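Long-range contact in aminoglycoside phosphotransferase (Streptomyces rimosus, PDB 6FUC), which probably inactivates streptomycin by transferring a phosphate from ATP to the 3'' hydroxyl of the antibiotic, conferring resistance: residues A[128-132]-A[262-267]. Sequence-based numbering, arbitrary orientation.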
ATOM      1  N   THR A 128       6.522  10.926  -5.512  1.00  7.59           N
ATOM      2  CA  THR A 128       6.919   9.898  -6.454  1.00  7.29           C
ATOM      3  C   THR A 128       7.198   8.576  -5.748  1.00  7.54           C
ATOM      4  O   THR A 128       7.691   8.552  -4.627  1.00  8.72           O
ATOM      5  CB  THR A 128       8.135  10.328  -7.256  1.00  9.57           C
ATOM      6  OG1 THR A 128       9.292  10.391  -6.400  1.00 10.71           O
ATOM      7  CG2 THR A 128       7.902  11.582  -8.026  1.00 10.69           C
ATOM      8  N   ARG A 129       6.938   7.488  -6.458  1.00  7.33           N
ATOM      9  CA  ARG A 129       7.457   6.151  -6.060  1.00  8.05           C
ATOM     10  C   ARG A 129       7.887   5.454  -7.351  1.00  6.89           C
ATOM     11  O   ARG A 129       7.532   4.331  -7.653  1.00  7.26           O
ATOM     12  CB  ARG A 129       6.454   5.316  -5.255  1.00  9.14           C
ATOM     13  CG  ARG A 129       5.148   5.024  -5.917  1.00  9.28           C
ATOM     14  CD  ARG A 129       4.695   3.615  -5.657  1.00  9.13           C
ATOM     15  NE  ARG A 129       5.640   2.682  -6.320  1.00  8.84           N
ATOM     16  CZ  ARG A 129       5.647   1.363  -6.168  1.00  8.82           C
ATOM     17  NH1 ARG A 129       4.854   0.706  -5.331  1.00 10.70           N
ATOM     18  NH2 ARG A 129       6.430   0.658  -6.973  1.00 10.11           N
ATOM     19  N   GLU A 130       8.681   6.177  -8.148  1.00  7.51           N
ATOM     20  CA  GLU A 130       9.067   5.744  -9.450  1.00  8.35           C
ATOM     21  C   GLU A 130      10.122   4.642  -9.354  1.00  8.14           C
ATOM     22  O   GLU A 130      10.721   4.402  -8.293  1.00  8.61           O
ATOM     23  CB  GLU A 130       9.498   6.923 -10.339  1.00  8.92           C
ATOM     24  CG  GLU A 130       8.337   7.798 -10.756  1.00  9.69           C
ATOM     25  CD  GLU A 130       8.700   9.172 -11.153  1.00 11.29           C
ATOM     26  OE1 GLU A 130       9.810   9.684 -10.721  1.00 13.78           O
ATOM     27  OE2 GLU A 130       7.899   9.822 -11.868  1.00 13.85           O
ATOM     28  N   LEU A 131      10.344   3.985 -10.497  1.00  8.63           N
ATOM     29  CA  LEU A 131      11.104   2.754 -10.445  1.00  9.54           C
ATOM     30  C   LEU A 131      12.529   2.991  -9.987  1.00  9.63           C
ATOM     31  O   LEU A 131      13.118   2.132  -9.340  1.00 10.46           O
ATOM     32  CB  LEU A 131      11.042   2.107 -11.835  1.00 10.54           C
ATOM     33  CG  LEU A 131      11.787   0.806 -11.963  1.00 10.33           C
ATOM     34  CD1 LEU A 131      11.394  -0.204 -10.918  1.00 10.50           C
ATOM     35  CD2 LEU A 131      11.540   0.277 -13.344  1.00 11.32           C
ATOM     36  N   GLY A 132      13.147   4.100 -10.374  1.00 10.59           N
ATOM     37  CA  GLY A 132      14.525   4.297  -9.925  1.00 11.21           C
ATOM     38  C   GLY A 132      14.653   4.343  -8.430  1.00 10.21           C
ATOM     39  O   GLY A 132      15.591   3.766  -7.838  1.00 12.10           O
ATOM     40  N   PHE A 262       6.855  -8.134 -13.290  1.00 10.02           N
ATOM     41  CA  PHE A 262       8.026  -7.410 -12.840  1.00  9.55           C
ATOM     42  C   PHE A 262       7.680  -6.706 -11.511  1.00  8.87           C
ATOM     43  O   PHE A 262       8.462  -6.762 -10.564  1.00  8.96           O
ATOM     44  CB  PHE A 262       8.440  -6.405 -13.912  1.00  9.56           C
ATOM     45  CG  PHE A 262       9.578  -5.511 -13.552  1.00  8.92           C
ATOM     46  CD1 PHE A 262      10.888  -5.870 -13.741  1.00  8.68           C
ATOM     47  CD2 PHE A 262       9.332  -4.299 -12.940  1.00  9.08           C
ATOM     48  CE1 PHE A 262      11.934  -5.022 -13.367  1.00  9.62           C
ATOM     49  CE2 PHE A 262      10.368  -3.460 -12.556  1.00 10.11           C
ATOM     50  CZ  PHE A 262      11.658  -3.821 -12.802  1.00 10.24           C
ATOM     51  N   TYR A 263       6.566  -5.967 -11.478  1.00  8.91           N
ATOM     52  CA  TYR A 263       6.220  -5.267 -10.226  1.00  8.60           C
ATOM     53  C   TYR A 263       5.836  -6.208  -9.100  1.00  8.44           C
ATOM     54  O   TYR A 263       6.157  -5.929  -7.938  1.00  9.59           O
ATOM     55  CB  TYR A 263       5.125  -4.202 -10.504  1.00  9.14           C
ATOM     56  CG  TYR A 263       5.704  -3.026 -11.219  1.00  8.28           C
ATOM     57  CD1 TYR A 263       6.483  -2.093 -10.529  1.00  8.78           C
ATOM     58  CD2 TYR A 263       5.563  -2.845 -12.590  1.00  7.98           C
ATOM     59  CE1 TYR A 263       7.103  -1.044 -11.187  1.00  8.92           C
ATOM     60  CE2 TYR A 263       6.162  -1.778 -13.247  1.00  8.11           C
ATOM     61  CZ  TYR A 263       6.948  -0.896 -12.575  1.00  7.83           C
ATOM     62  OH  TYR A 263       7.588   0.149 -13.158  1.00  8.66           O
ATOM     63  N   LEU A 264       5.159  -7.308  -9.415  1.00  9.05           N
ATOM     64  CA  LEU A 264       4.862  -8.310  -8.397  1.00  9.61           C
ATOM     65  C   LEU A 264       6.124  -8.799  -7.717  1.00  9.46           C
ATOM     66  O   LEU A 264       6.158  -8.977  -6.527  1.00 10.77           O
ATOM     67  CB  LEU A 264       4.102  -9.481  -9.010  1.00 10.73           C
ATOM     68  CG  LEU A 264       3.638 -10.506  -7.979  1.00 14.07           C
ATOM     69  CD1 LEU A 264       2.634  -9.911  -6.957  1.00 16.68           C
ATOM     70  CD2 LEU A 264       3.052 -11.688  -8.705  1.00 18.13           C
ATOM     71  N   HIS A 265       7.132  -9.046  -8.558  1.00  9.24           N
ATOM     72  CA  HIS A 265       8.373  -9.602  -8.076  1.00  9.74           C
ATOM     73  C   HIS A 265       9.323  -8.571  -7.411  1.00  9.64           C
ATOM     74  O   HIS A 265      10.063  -8.928  -6.490  1.00 10.54           O
ATOM     75  CB  HIS A 265       9.097 -10.314  -9.199  1.00 10.04           C
ATOM     76  CG  HIS A 265       8.390 -11.568  -9.598  1.00 11.75           C
ATOM     77  ND1 HIS A 265       8.827 -12.350 -10.648  1.00 15.72           N
ATOM     78  CD2 HIS A 265       7.275 -12.176  -9.103  1.00 13.84           C
ATOM     79  CE1 HIS A 265       8.001 -13.386 -10.768  1.00 18.49           C
ATOM     80  NE2 HIS A 265       7.049 -13.302  -9.850  1.00 17.16           N
ATOM     81  N   LEU A 266       9.217  -7.324  -7.861  1.00  8.91           N
ATOM     82  CA  LEU A 266      10.037  -6.279  -7.246  1.00  8.69           C
ATOM     83  C   LEU A 266       9.527  -5.972  -5.839  1.00  8.69           C
ATOM     84  O   LEU A 266      10.319  -5.745  -4.895  1.00  9.17           O
ATOM     85  CB  LEU A 266      10.001  -5.018  -8.110  1.00  9.17           C
ATOM     86  CG  LEU A 266      10.755  -3.823  -7.548  1.00 10.73           C
ATOM     87  CD1 LEU A 266      12.241  -4.086  -7.324  1.00 12.98           C
ATOM     88  CD2 LEU A 266      10.526  -2.617  -8.459  1.00 12.24           C
ATOM     89  N   ASP A 267       8.208  -5.858  -5.675  1.00  9.04           N
ATOM     90  CA  ASP A 267       7.634  -5.265  -4.471  1.00  9.15           C
ATOM     91  C   ASP A 267       8.184  -5.894  -3.219  1.00  9.09           C
ATOM     92  O   ASP A 267       8.577  -5.147  -2.282  1.00  9.36           O
ATOM     93  CB  ASP A 267       6.099  -5.301  -4.549  1.00 11.11           C
ATOM     94  CG  ASP A 267       5.499  -4.408  -3.475  1.00 12.86           C
ATOM     95  OD1 ASP A 267       5.387  -3.155  -3.800  1.00 13.99           O
ATOM     96  OD2 ASP A 267       5.229  -4.902  -2.381  1.00 13.02           O
TER
HETATM   97  O   HOH W   1       4.567  -2.075  -6.230  1.00 13.49           O
HETATM   98  O   HOH W   2       7.686  -1.612  -5.298  1.00 22.53           O
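The two methyls of Leu131 pack against Phe262, Tyr263 and Leu266 of helix 257-266. Leu131 CD1 packs 3.6 Å from Leu266 CD2 and meets Phe262 in the plane of the ring, at its edge, with Phe262 CE2 3.8 Å from Leu131 CD1. Leu131 CD2 lies 4.0 Å from Tyr263 OH. An extended first torsion, with CG opposite the backbone N (chi1 180°), carries the isobutyl group across from the first turn of helix 131-143. Phe262 in turn sets its CD2 over the centre of the Tyr263 ring, and Leu176 of helix 172-181 also packs on Leu131.

The polar end is looser. Guanidinium and carboxylate planes lie only 25° apart, yet Arg129 NH1 and Asp267 OD1 remain 4.2 Å apart, too far for a salt bridge, and two waters span the gap. Water 1 accepts from Arg129 NH1 and donates to Asp267 OD1 at 2.8 Å; water 2 donates to the same OD1 and takes a weak bond from Arg129 NH2. Direct partners lie beyond: Gly188 O for Arg129 NH1, and Trp271 NE1 for Asp267 OD2.

A buried apolar cluster beside two water-linked opposite charges thus joins the start of helix 131-143 and its preceding loop to helix 257-266 and Asp267, in the mainly helical C-terminal lobe of the protein-kinase-like aminoglycoside phosphotransferase fold.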